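Local coordinates for protein putative cytochrome C (Sinorhizobium meliloti, PDB 4PWA) that probably carries electrons through a covalently bound heme c, acting as a small c-type cytochrome in bacterial sulfite oxidation, at residues A[6-17]-A[67-78]. Residues are numbered along the deposited sequence; the frame is centred on the assembly and turned at random.
Sequences LALGREIFLERS and LTDEEIEAVALY
Tyr78 of helix 69-82 lies against the backbone of helix 4-16 at Gly9. Tyr78 CB is 3.7 Å from Gly9 CA. With CG anti to the backbone N (chi1 166°), one ring face lies on this backbone, Arg10 N over its centre and Gly9 C toward the rim. Tyr78 CD1 lies 3.6 Å from Leu6 O. Tyr78 CE2 meets Phe13 CB at 4.0 Å. Tyr78 CE1 and CZ take Arg10 CB over the ring face, a CH-pi contact. Tyr78 OH comes to the edge of the Arg10 guanidinium, whose plane stands 77° from the ring. Asp29 takes both polar groups, through a hydrogen bond with Tyr78 OH and a salt bridge with Arg10 NE. Ile12 CG2 packs on Val75 CB (3.8 Å), and Ile12 CD1 lies against Glu71 O and CB. Arg16 NH1 makes a hydrogen-bonded salt bridge to Glu71 OE2 (2.8 Å). Arg16 NE and NH2 hold Glu11 OE2 side-on, completing a Glu11-Arg16-Glu71 network. Glu71 also forms a capping box with Thr68. Phe13 reaches Cys21 and His25 of the heme site. Segments 6-16 and 69-78 cross at -101°. This near-perpendicular packing of N- and C-terminal helices, glycine against aromatic, is the hallmark of the class I cytochrome c fold.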
loop_
_atom_site.group_PDB
_atom_site.type_symbol
_atom_site.label_atom_id
_atom_site.label_comp_id
_atom_site.label_asym_id
_atom_site.label_seq_id
_atom_site.Cartn_x
_atom_site.Cartn_y
_atom_site.Cartn_z
ATOM N N LEU A 6 27.021 1.894 4.250
ATOM C CA LEU A 6 25.729 2.218 3.635
ATOM C C LEU A 6 24.949 0.972 3.215
ATOM O O LEU A 6 23.748 0.873 3.469
ATOM C CB LEU A 6 25.909 3.124 2.405
ATOM C CG LEU A 6 25.624 4.622 2.600
ATOM C CD1 LEU A 6 26.726 5.320 3.431
ATOM C CD2 LEU A 6 25.435 5.279 1.224
ATOM N N ALA A 7 25.630 0.044 2.546
ATOM C CA ALA A 7 25.041 -1.251 2.204
ATOM C C ALA A 7 24.469 -1.934 3.446
ATOM O O ALA A 7 23.405 -2.569 3.374
ATOM C CB ALA A 7 26.079 -2.149 1.546
ATOM N N LEU A 8 25.178 -1.788 4.572
ATOM C CA LEU A 8 24.766 -2.383 5.843
ATOM C C LEU A 8 23.459 -1.774 6.354
ATOM O O LEU A 8 22.511 -2.499 6.621
ATOM C CB LEU A 8 25.877 -2.252 6.899
ATOM C CG LEU A 8 25.559 -2.721 8.335
ATOM C CD1 LEU A 8 24.915 -4.110 8.381
ATOM C CD2 LEU A 8 26.828 -2.677 9.201
ATOM N N GLY A 9 23.419 -0.450 6.490
ATOM C CA GLY A 9 22.203 0.259 6.897
ATOM C C GLY A 9 21.015 -0.061 6.004
ATOM O O GLY A 9 19.902 -0.343 6.490
ATOM N N ARG A 10 21.261 -0.043 4.698
ATOM C CA ARG A 10 20.258 -0.420 3.701
ATOM C C ARG A 10 19.686 -1.809 4.006
ATOM O O ARG A 10 18.485 -2.008 4.022
ATOM C CB ARG A 10 20.892 -0.396 2.301
ATOM C CG ARG A 10 19.923 -0.337 1.130
ATOM C CD ARG A 10 20.694 -0.145 -0.185
ATOM N NE ARG A 10 21.126 1.241 -0.379
ATOM C CZ ARG A 10 22.185 1.609 -1.096
ATOM N NH1 ARG A 10 22.947 0.695 -1.688
ATOM N NH2 ARG A 10 22.483 2.896 -1.215
ATOM N N GLU A 11 20.561 -2.772 4.253
ATOM C CA GLU A 11 20.109 -4.145 4.528
ATOM C C GLU A 11 19.321 -4.230 5.851
ATOM O O GLU A 11 18.392 -5.014 5.969
ATOM C CB GLU A 11 21.287 -5.114 4.536
ATOM C CG GLU A 11 20.898 -6.576 4.726
ATOM C CD GLU A 11 22.085 -7.514 4.654
ATOM O OE1 GLU A 11 22.686 -7.637 3.561
ATOM O OE2 GLU A 11 22.415 -8.128 5.685
ATOM N N ILE A 12 19.697 -3.421 6.835
ATOM C CA ILE A 12 18.989 -3.412 8.105
ATOM C C ILE A 12 17.612 -2.831 7.861
ATOM O O ILE A 12 16.606 -3.369 8.335
ATOM C CB ILE A 12 19.764 -2.604 9.190
ATOM C CG1 ILE A 12 21.053 -3.340 9.576
ATOM C CG2 ILE A 12 18.916 -2.372 10.431
ATOM C CD1 ILE A 12 22.082 -2.478 10.282
ATOM N N PHE A 13 17.581 -1.740 7.096
ATOM C CA PHE A 13 16.339 -1.022 6.785
ATOM C C PHE A 13 15.353 -1.876 6.006
ATOM O O PHE A 13 14.153 -1.789 6.220
ATOM C CB PHE A 13 16.654 0.241 5.988
ATOM C CG PHE A 13 15.500 1.182 5.874
ATOM C CD1 PHE A 13 14.588 1.062 4.838
ATOM C CD2 PHE A 13 15.312 2.176 6.807
ATOM C CE1 PHE A 13 13.526 1.915 4.734
ATOM C CE2 PHE A 13 14.242 3.044 6.702
ATOM C CZ PHE A 13 13.357 2.915 5.663
ATOM N N LEU A 14 15.876 -2.707 5.111
ATOM C CA LEU A 14 15.053 -3.560 4.251
ATOM C C LEU A 14 14.790 -4.994 4.741
ATOM O O LEU A 14 13.703 -5.513 4.512
ATOM C CB LEU A 14 15.683 -3.636 2.855
ATOM C CG LEU A 14 15.510 -2.369 2.011
ATOM C CD1 LEU A 14 16.447 -2.409 0.837
ATOM C CD2 LEU A 14 14.038 -2.229 1.548
ATOM N N GLU A 15 15.757 -5.618 5.420
ATOM C CA GLU A 15 15.701 -7.059 5.689
ATOM C C GLU A 15 15.824 -7.427 7.163
ATOM O O GLU A 15 15.001 -8.150 7.685
ATOM C CB GLU A 15 16.785 -7.781 4.885
ATOM C CG GLU A 15 16.539 -7.768 3.385
ATOM C CD GLU A 15 15.362 -8.638 2.984
ATOM O OE1 GLU A 15 15.553 -9.862 2.818
ATOM O OE2 GLU A 15 14.244 -8.097 2.837
ATOM N N ARG A 16 16.836 -6.917 7.843
ATOM C CA ARG A 16 17.122 -7.376 9.223
ATOM C C ARG A 16 16.154 -6.890 10.305
ATOM O O ARG A 16 15.879 -7.621 11.261
ATOM C CB ARG A 16 18.530 -6.971 9.637
ATOM C CG ARG A 16 19.613 -7.399 8.674
ATOM C CD ARG A 16 20.958 -7.219 9.348
ATOM N NE ARG A 16 22.064 -7.525 8.475
ATOM C CZ ARG A 16 23.340 -7.443 8.829
ATOM N NH1 ARG A 16 23.672 -7.051 10.051
ATOM N NH2 ARG A 16 24.287 -7.754 7.952
ATOM N N SER A 17 15.663 -5.661 10.175
ATOM C CA SER A 17 14.761 -5.088 11.170
ATOM C C SER A 17 13.465 -5.869 11.281
ATOM O O SER A 17 12.985 -6.412 10.303
ATOM C CB SER A 17 14.454 -3.626 10.838
ATOM O OG SER A 17 14.140 -3.458 9.466
ATOM N N LEU A 67 18.025 -5.909 17.016
ATOM C CA LEU A 67 19.216 -5.267 16.463
ATOM C C LEU A 67 20.225 -4.982 17.561
ATOM O O LEU A 67 19.854 -4.532 18.645
ATOM C CB LEU A 67 18.853 -3.958 15.746
ATOM C CG LEU A 67 18.450 -3.949 14.260
ATOM C CD1 LEU A 67 17.895 -5.264 13.757
ATOM C CD2 LEU A 67 17.467 -2.808 13.992
ATOM N N THR A 68 21.496 -5.256 17.275
ATOM C CA THR A 68 22.589 -4.886 18.172
ATOM C C THR A 68 22.755 -3.383 18.122
ATOM O O THR A 68 22.224 -2.723 17.233
ATOM C CB THR A 68 23.932 -5.488 17.746
ATOM O OG1 THR A 68 24.302 -4.978 16.456
ATOM C CG2 THR A 68 23.874 -7.003 17.715
ATOM N N ASP A 69 23.515 -2.846 19.063
ATOM C CA ASP A 69 23.708 -1.414 19.141
ATOM C C ASP A 69 24.407 -0.868 17.891
ATOM O O ASP A 69 24.003 0.181 17.378
ATOM C CB ASP A 69 24.430 -1.033 20.440
ATOM C CG ASP A 69 23.537 -1.220 21.685
ATOM O OD1 ASP A 69 22.327 -1.512 21.531
ATOM O OD2 ASP A 69 24.043 -1.077 22.823
ATOM N N GLU A 70 25.408 -1.592 17.380
ATOM C CA GLU A 70 26.126 -1.164 16.168
ATOM C C GLU A 70 25.234 -1.187 14.923
ATOM O O GLU A 70 25.417 -0.387 14.018
ATOM C CB GLU A 70 27.381 -2.014 15.925
ATOM C CG GLU A 70 28.574 -1.210 15.350
ATOM C CD GLU A 70 28.501 -0.980 13.824
ATOM O OE1 GLU A 70 28.928 -1.908 13.084
ATOM O OE2 GLU A 70 28.057 0.124 13.374
ATOM N N GLU A 71 24.279 -2.109 14.875
ATOM C CA GLU A 71 23.315 -2.145 13.780
ATOM C C GLU A 71 22.379 -0.947 13.844
ATOM O O GLU A 71 22.002 -0.392 12.810
ATOM C CB GLU A 71 22.477 -3.424 13.819
ATOM C CG GLU A 71 23.188 -4.661 13.308
ATOM C CD GLU A 71 22.329 -5.894 13.414
ATOM O OE1 GLU A 71 21.845 -6.174 14.530
ATOM O OE2 GLU A 71 22.123 -6.579 12.384
ATOM N N ILE A 72 21.974 -0.574 15.055
ATOM C CA ILE A 72 21.140 0.601 15.236
ATOM C C ILE A 72 21.901 1.858 14.770
ATOM O O ILE A 72 21.325 2.729 14.118
ATOM C CB ILE A 72 20.665 0.733 16.704
ATOM C CG1 ILE A 72 19.680 -0.403 17.031
ATOM C CG2 ILE A 72 20.039 2.113 16.951
ATOM C CD1 ILE A 72 19.281 -0.507 18.493
ATOM N N GLU A 73 23.191 1.940 15.086
ATOM C CA GLU A 73 24.001 3.074 14.635
ATOM C C GLU A 73 24.084 3.103 13.123
ATOM O O GLU A 73 24.065 4.171 12.526
ATOM C CB GLU A 73 25.426 3.008 15.183
ATOM C CG GLU A 73 25.571 3.411 16.621
ATOM C CD GLU A 73 27.012 3.289 17.106
ATOM O OE1 GLU A 73 27.933 3.745 16.377
ATOM O OE2 GLU A 73 27.231 2.732 18.212
ATOM N N ALA A 74 24.184 1.921 12.511
ATOM C CA ALA A 74 24.424 1.825 11.071
ATOM C C ALA A 74 23.175 2.251 10.286
ATOM O O ALA A 74 23.272 3.026 9.329
ATOM C CB ALA A 74 24.881 0.427 10.698
ATOM N N VAL A 75 22.006 1.791 10.719
ATOM C CA VAL A 75 20.750 2.245 10.133
ATOM C C VAL A 75 20.463 3.721 10.434
ATOM O O VAL A 75 19.804 4.371 9.648
ATOM C CB VAL A 75 19.531 1.382 10.589
ATOM C CG1 VAL A 75 19.054 1.795 11.948
ATOM C CG2 VAL A 75 18.405 1.495 9.586
ATOM N N ALA A 76 20.938 4.244 11.568
ATOM C CA ALA A 76 20.804 5.683 11.870
ATOM C C ALA A 76 21.676 6.513 10.926
ATOM O O ALA A 76 21.201 7.478 10.326
ATOM C CB ALA A 76 21.156 5.979 13.321
ATOM N N LEU A 77 22.944 6.131 10.799
ATOM C CA LEU A 77 23.853 6.757 9.836
ATOM C C LEU A 77 23.290 6.730 8.406
ATOM O O LEU A 77 23.332 7.742 7.697
ATOM C CB LEU A 77 25.225 6.069 9.858
ATOM C CG LEU A 77 26.256 6.588 8.850
ATOM C CD1 LEU A 77 26.479 8.107 9.020
ATOM C CD2 LEU A 77 27.590 5.818 8.957
ATOM N N TYR A 78 22.764 5.574 8.000
ATOM C CA TYR A 78 22.264 5.363 6.645
ATOM C C TYR A 78 21.110 6.298 6.344
ATOM O O TYR A 78 21.168 7.092 5.413
ATOM C CB TYR A 78 21.833 3.891 6.459
ATOM C CG TYR A 78 20.985 3.619 5.228
ATOM C CD1 TYR A 78 21.530 3.698 3.950
ATOM C CD2 TYR A 78 19.642 3.281 5.345
ATOM C CE1 TYR A 78 20.767 3.459 2.826
ATOM C CE2 TYR A 78 18.858 3.036 4.221
ATOM C CZ TYR A 78 19.424 3.134 2.972
ATOM O OH TYR A 78 18.658 2.918 1.870
#